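35 kDa hemin binding protein (Porphyromonas gingivalis, PDB 5Y1A) probably binds hemin and carries a thioredoxin domain and a beta-sandwich domain, the latter probably needed for stability during type IX secretion. Local coordinates at residues T142-G154 and I264-T277. Residues are numbered along the deposited sequence; the frame is centred on the assembly and turned at random.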
loop_
_atom_site.group_PDB
_atom_site.type_symbol
_atom_site.label_atom_id
_atom_site.label_comp_id
_atom_site.label_asym_id
_atom_site.label_seq_id
_atom_site.Cartn_x
_atom_site.Cartn_y
_atom_site.Cartn_z
ATOM N N THR A 142 -3.585 24.046 2.661
ATOM C CA THR A 142 -4.635 23.557 3.543
ATOM C C THR A 142 -5.661 22.703 2.795
ATOM O O THR A 142 -5.774 22.749 1.570
ATOM C CB THR A 142 -5.409 24.704 4.245
ATOM O OG1 THR A 142 -6.306 25.312 3.315
ATOM C CG2 THR A 142 -4.462 25.749 4.811
ATOM N N ALA A 143 -6.457 21.976 3.555
ATOM C CA ALA A 143 -7.418 21.043 2.975
ATOM C C ALA A 143 -8.590 20.906 3.935
ATOM O O ALA A 143 -8.416 21.066 5.160
ATOM C CB ALA A 143 -6.740 19.695 2.746
ATOM N N PRO A 144 -9.800 20.645 3.405
ATOM C CA PRO A 144 -10.998 20.486 4.231
ATOM C C PRO A 144 -11.235 19.064 4.769
ATOM O O PRO A 144 -12.323 18.766 5.221
ATOM C CB PRO A 144 -12.110 20.881 3.262
ATOM C CG PRO A 144 -11.626 20.378 1.964
ATOM C CD PRO A 144 -10.138 20.628 1.959
ATOM N N ALA A 145 -10.218 18.203 4.703
ATOM C CA ALA A 145 -10.282 16.875 5.327
ATOM C C ALA A 145 -8.903 16.477 5.793
ATOM O O ALA A 145 -7.894 17.058 5.357
ATOM C CB ALA A 145 -10.857 15.830 4.350
ATOM N N GLU A 146 -8.859 15.493 6.692
ATOM C CA GLU A 146 -7.599 14.939 7.159
ATOM C C GLU A 146 -7.835 13.455 7.378
ATOM O O GLU A 146 -8.953 13.033 7.728
ATOM C CB GLU A 146 -7.170 15.636 8.458
ATOM C CG GLU A 146 -6.065 14.991 9.255
ATOM C CD GLU A 146 -5.910 15.667 10.603
ATOM O OE1 GLU A 146 -6.491 15.168 11.603
ATOM O OE2 GLU A 146 -5.224 16.712 10.638
ATOM N N VAL A 147 -6.786 12.668 7.158
ATOM C CA VAL A 147 -6.854 11.242 7.461
ATOM C C VAL A 147 -5.547 10.785 8.076
ATOM O O VAL A 147 -4.453 11.068 7.548
ATOM C CB VAL A 147 -7.301 10.369 6.249
ATOM C CG1 VAL A 147 -6.402 10.582 5.047
ATOM C CG2 VAL A 147 -7.380 8.885 6.649
ATOM N N ASN A 148 -5.700 10.112 9.209
ATOM C CA ASN A 148 -4.600 9.617 10.030
ATOM C C ASN A 148 -4.645 8.097 10.001
ATOM O O ASN A 148 -5.727 7.507 9.965
ATOM C CB ASN A 148 -4.765 10.122 11.466
ATOM C CG ASN A 148 -4.761 11.645 11.548
ATOM O OD1 ASN A 148 -3.779 12.297 11.173
ATOM N ND2 ASN A 148 -5.871 12.210 11.995
ATOM N N LEU A 149 -3.468 7.478 10.060
ATOM C CA LEU A 149 -3.352 6.030 9.933
ATOM C C LEU A 149 -2.669 5.434 11.149
ATOM O O LEU A 149 -1.625 5.945 11.616
ATOM C CB LEU A 149 -2.511 5.695 8.697
ATOM C CG LEU A 149 -3.109 5.793 7.299
ATOM C CD1 LEU A 149 -3.492 7.244 6.917
ATOM C CD2 LEU A 149 -2.091 5.235 6.332
ATOM N N LYS A 150 -3.279 4.374 11.675
ATOM C CA LYS A 150 -2.638 3.534 12.678
ATOM C C LYS A 150 -2.585 2.128 12.103
ATOM O O LYS A 150 -3.624 1.495 11.863
ATOM C CB LYS A 150 -3.370 3.589 14.030
ATOM C CG LYS A 150 -2.866 2.566 15.068
ATOM C CD LYS A 150 -1.373 2.700 15.372
ATOM C CE LYS A 150 -0.907 1.481 16.212
ATOM N NZ LYS A 150 0.457 1.637 16.792
ATOM N N LEU A 151 -1.370 1.653 11.884
ATOM C CA LEU A 151 -1.164 0.334 11.302
ATOM C C LEU A 151 -0.673 -0.642 12.350
ATOM O O LEU A 151 0.031 -0.243 13.282
ATOM C CB LEU A 151 -0.099 0.409 10.194
ATOM C CG LEU A 151 -0.310 1.456 9.096
ATOM C CD1 LEU A 151 0.824 1.345 8.064
ATOM C CD2 LEU A 151 -1.707 1.289 8.419
ATOM N N THR A 152 -0.990 -1.924 12.152
ATOM C CA THR A 152 -0.271 -2.998 12.877
ATOM C C THR A 152 0.150 -4.044 11.863
ATOM O O THR A 152 -0.553 -4.287 10.874
ATOM C CB THR A 152 -1.070 -3.642 14.050
ATOM O OG1 THR A 152 -2.133 -4.464 13.539
ATOM C CG2 THR A 152 -1.632 -2.591 15.016
ATOM N N LYS A 153 1.302 -4.666 12.078
ATOM C CA LYS A 153 1.754 -5.697 11.149
ATOM C C LYS A 153 1.581 -7.109 11.674
ATOM O O LYS A 153 1.728 -7.347 12.869
ATOM C CB LYS A 153 3.195 -5.475 10.717
ATOM C CG LYS A 153 4.191 -5.476 11.840
ATOM C CD LYS A 153 5.583 -5.258 11.275
ATOM C CE LYS A 153 6.614 -5.368 12.401
ATOM N NZ LYS A 153 8.010 -5.094 11.901
ATOM N N GLY A 154 1.257 -8.023 10.763
ATOM C CA GLY A 154 1.116 -9.440 11.095
ATOM C C GLY A 154 2.496 -9.988 11.339
ATOM O O GLY A 154 3.461 -9.401 10.879
ATOM N N ILE A 264 -8.886 14.884 -1.793
ATOM C CA ILE A 264 -9.046 15.995 -0.889
ATOM C C ILE A 264 -7.845 16.044 0.087
ATOM O O ILE A 264 -7.236 17.118 0.284
ATOM C CB ILE A 264 -10.381 15.874 -0.145
ATOM C CG1 ILE A 264 -11.548 15.967 -1.139
ATOM C CG2 ILE A 264 -10.518 16.989 0.924
ATOM C CD1 ILE A 264 -12.866 15.319 -0.610
ATOM N N ASN A 265 -7.550 14.916 0.734
ATOM C CA ASN A 265 -6.320 14.818 1.517
ATOM C C ASN A 265 -5.907 13.367 1.692
ATOM O O ASN A 265 -6.651 12.451 1.328
ATOM C CB ASN A 265 -6.473 15.493 2.881
ATOM C CG ASN A 265 -5.180 16.149 3.361
ATOM O OD1 ASN A 265 -4.084 15.934 2.808
ATOM N ND2 ASN A 265 -5.303 16.955 4.398
ATOM N N ALA A 266 -4.710 13.160 2.229
ATOM C CA ALA A 266 -4.135 11.810 2.294
ATOM C C ALA A 266 -3.285 11.681 3.552
ATOM O O ALA A 266 -2.838 12.687 4.113
ATOM C CB ALA A 266 -3.257 11.595 1.106
ATOM N N GLY A 267 -3.036 10.439 3.949
ATOM C CA GLY A 267 -2.100 10.126 5.028
ATOM C C GLY A 267 -1.345 8.859 4.627
ATOM O O GLY A 267 -1.835 8.054 3.830
ATOM N N GLN A 268 -0.146 8.677 5.170
ATOM C CA GLN A 268 0.671 7.517 4.795
ATOM C C GLN A 268 1.609 7.148 5.925
ATOM O O GLN A 268 2.196 8.025 6.576
ATOM C CB GLN A 268 1.490 7.810 3.535
ATOM C CG GLN A 268 2.314 6.634 3.037
ATOM C CD GLN A 268 3.129 7.011 1.846
ATOM O OE1 GLN A 268 2.600 7.197 0.749
ATOM N NE2 GLN A 268 4.428 7.155 2.054
ATOM N N GLU A 269 1.736 5.837 6.159
ATOM C CA GLU A 269 2.625 5.340 7.205
ATOM C C GLU A 269 3.358 4.093 6.711
ATOM O O GLU A 269 2.864 3.382 5.814
ATOM C CB GLU A 269 1.816 4.991 8.482
ATOM C CG GLU A 269 1.106 6.179 9.195
ATOM C CD GLU A 269 2.046 7.305 9.724
ATOM O OE1 GLU A 269 3.279 7.114 9.838
ATOM O OE2 GLU A 269 1.530 8.403 10.009
ATOM N N SER A 270 4.517 3.800 7.306
ATOM C CA SER A 270 5.265 2.570 6.975
ATOM C C SER A 270 4.652 1.338 7.640
ATOM O O SER A 270 4.493 1.294 8.864
ATOM C CB SER A 270 6.737 2.696 7.401
ATOM O OG SER A 270 7.396 1.440 7.451
ATOM N N LEU A 271 4.349 0.333 6.830
ATOM C CA LEU A 271 3.782 -0.917 7.330
ATOM C C LEU A 271 4.869 -1.794 7.966
ATOM O O LEU A 271 4.664 -2.366 9.052
ATOM C CB LEU A 271 3.005 -1.649 6.220
ATOM C CG LEU A 271 2.361 -3.003 6.601
ATOM C CD1 LEU A 271 1.368 -2.838 7.796
ATOM C CD2 LEU A 271 1.724 -3.627 5.362
ATOM N N ASP A 272 6.026 -1.911 7.316
ATOM C CA ASP A 272 7.090 -2.739 7.901
ATOM C C ASP A 272 7.640 -2.184 9.227
ATOM O O ASP A 272 8.145 -2.950 10.060
ATOM C CB ASP A 272 8.195 -3.054 6.890
ATOM C CG ASP A 272 8.854 -1.833 6.360
ATOM O OD1 ASP A 272 8.184 -1.023 5.679
ATOM O OD2 ASP A 272 10.067 -1.684 6.592
ATOM N N LYS A 273 7.514 -0.884 9.432
ATOM C CA LYS A 273 7.942 -0.289 10.689
ATOM C C LYS A 273 6.819 -0.245 11.725
ATOM O O LYS A 273 7.067 0.090 12.874
ATOM C CB LYS A 273 8.559 1.082 10.430
ATOM C CG LYS A 273 9.750 0.955 9.470
ATOM C CD LYS A 273 10.165 2.272 8.861
ATOM C CE LYS A 273 11.331 2.073 7.892
ATOM N NZ LYS A 273 10.950 1.438 6.563
ATOM N N ALA A 274 5.599 -0.626 11.333
ATOM C CA ALA A 274 4.434 -0.532 12.231
ATOM C C ALA A 274 4.589 -1.416 13.464
ATOM O O ALA A 274 5.382 -2.364 13.455
ATOM C CB ALA A 274 3.115 -0.925 11.506
ATOM N N GLU A 275 3.788 -1.109 14.483
ATOM C CA GLU A 275 3.616 -1.949 15.667
ATOM C C GLU A 275 3.200 -3.373 15.272
ATOM O O GLU A 275 2.374 -3.569 14.370
ATOM C CB GLU A 275 2.555 -1.325 16.573
ATOM C CG GLU A 275 2.409 -1.953 17.958
ATOM C CD GLU A 275 1.204 -1.418 18.731
ATOM O OE1 GLU A 275 0.691 -0.333 18.382
ATOM O OE2 GLU A 275 0.772 -2.077 19.704
ATOM N N PRO A 276 3.793 -4.380 15.923
ATOM C CA PRO A 276 3.271 -5.741 15.717
ATOM C C PRO A 276 1.885 -5.854 16.331
ATOM O O PRO A 276 1.642 -5.285 17.402
ATOM C CB PRO A 276 4.255 -6.615 16.516
ATOM C CG PRO A 276 5.495 -5.743 16.660
ATOM C CD PRO A 276 4.970 -4.360 16.817
ATOM N N THR A 277 0.961 -6.531 15.647
ATOM C CA THR A 277 -0.341 -6.871 16.266
ATOM C C THR A 277 -0.076 -7.527 17.624
ATOM O O THR A 277 0.723 -8.459 17.721
ATOM C CB THR A 277 -1.171 -7.765 15.342
ATOM O OG1 THR A 277 -1.383 -7.068 14.107
ATOM C CG2 THR A 277 -2.555 -8.123 15.965
HETATM O O HOH W 1 -4.529 14.114 5.986
HETATM O O HOH W 2 -1.100 9.081 9.855
HETATM O O HOH W 3 2.184 1.229 14.364
HETATM O O HOH W 4 8.183 -2.468 14.027
#
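Lys153 turns CG between its own N and carbonyl carbon (chi1 60°) and then runs fully extended, which lays its methylenes along the turn from Leu271 to Ala274 and delivers NZ to Asp272 O at 2.8 Å. Leu151, with CG anti to its carbonyl carbon, sends CD1 against Leu271 CB and the backbone of Glu269 and Ser270, while its CB meets Ala274 CB. The backbone seals this end: Lys153 N bonds to Glu275 O at 2.8 Å, and Thr277 N returns to Lys153 O at 3.0 Å in an almost straight bond. Thr152 and Thr277 join through their OG1 atoms, 2.8 Å apart, their side chains crossing at about a right angle; Thr152 OG1 is also hydrogen-bonded to Thr162. At the solvent edge Lys150 NZ forms a salt bridge with Glu275 OE1 in the conformer modelled, its geometry doubtful, and a water joins NZ to Leu151 O and Glu275 N.

Toward the other end strands 145-153 and 264-270 run nearly parallel, their axes 14° apart; one water bridges the backbones, Val147 N to Ala266 O, and a second runs from Leu149 N to Glu269 OE2. Between the two strands Leu149 CD1 lies over the backbone of Gly267, 3.5 Å from its C, and Val147 CG1 over Gly267 N. Asn265 ND2 holds Ala145 O at 2.8 Å, the acceptor lying in its amide plane; the same amide also reaches Lys35 and Asn37 of strand 34-44, tying in the thioredoxin domain. Ile264 CG2 rests on Ala145 CB and the Pro144 ring. The two strands lie in facing sheets; through the type I turn Leu271-Ala274 the chain changes sheet, and the short, weakly bonded strand 275-276 pairs in parallel with the end of 145-153, consistent with an immunoglobulin-like beta-sandwich.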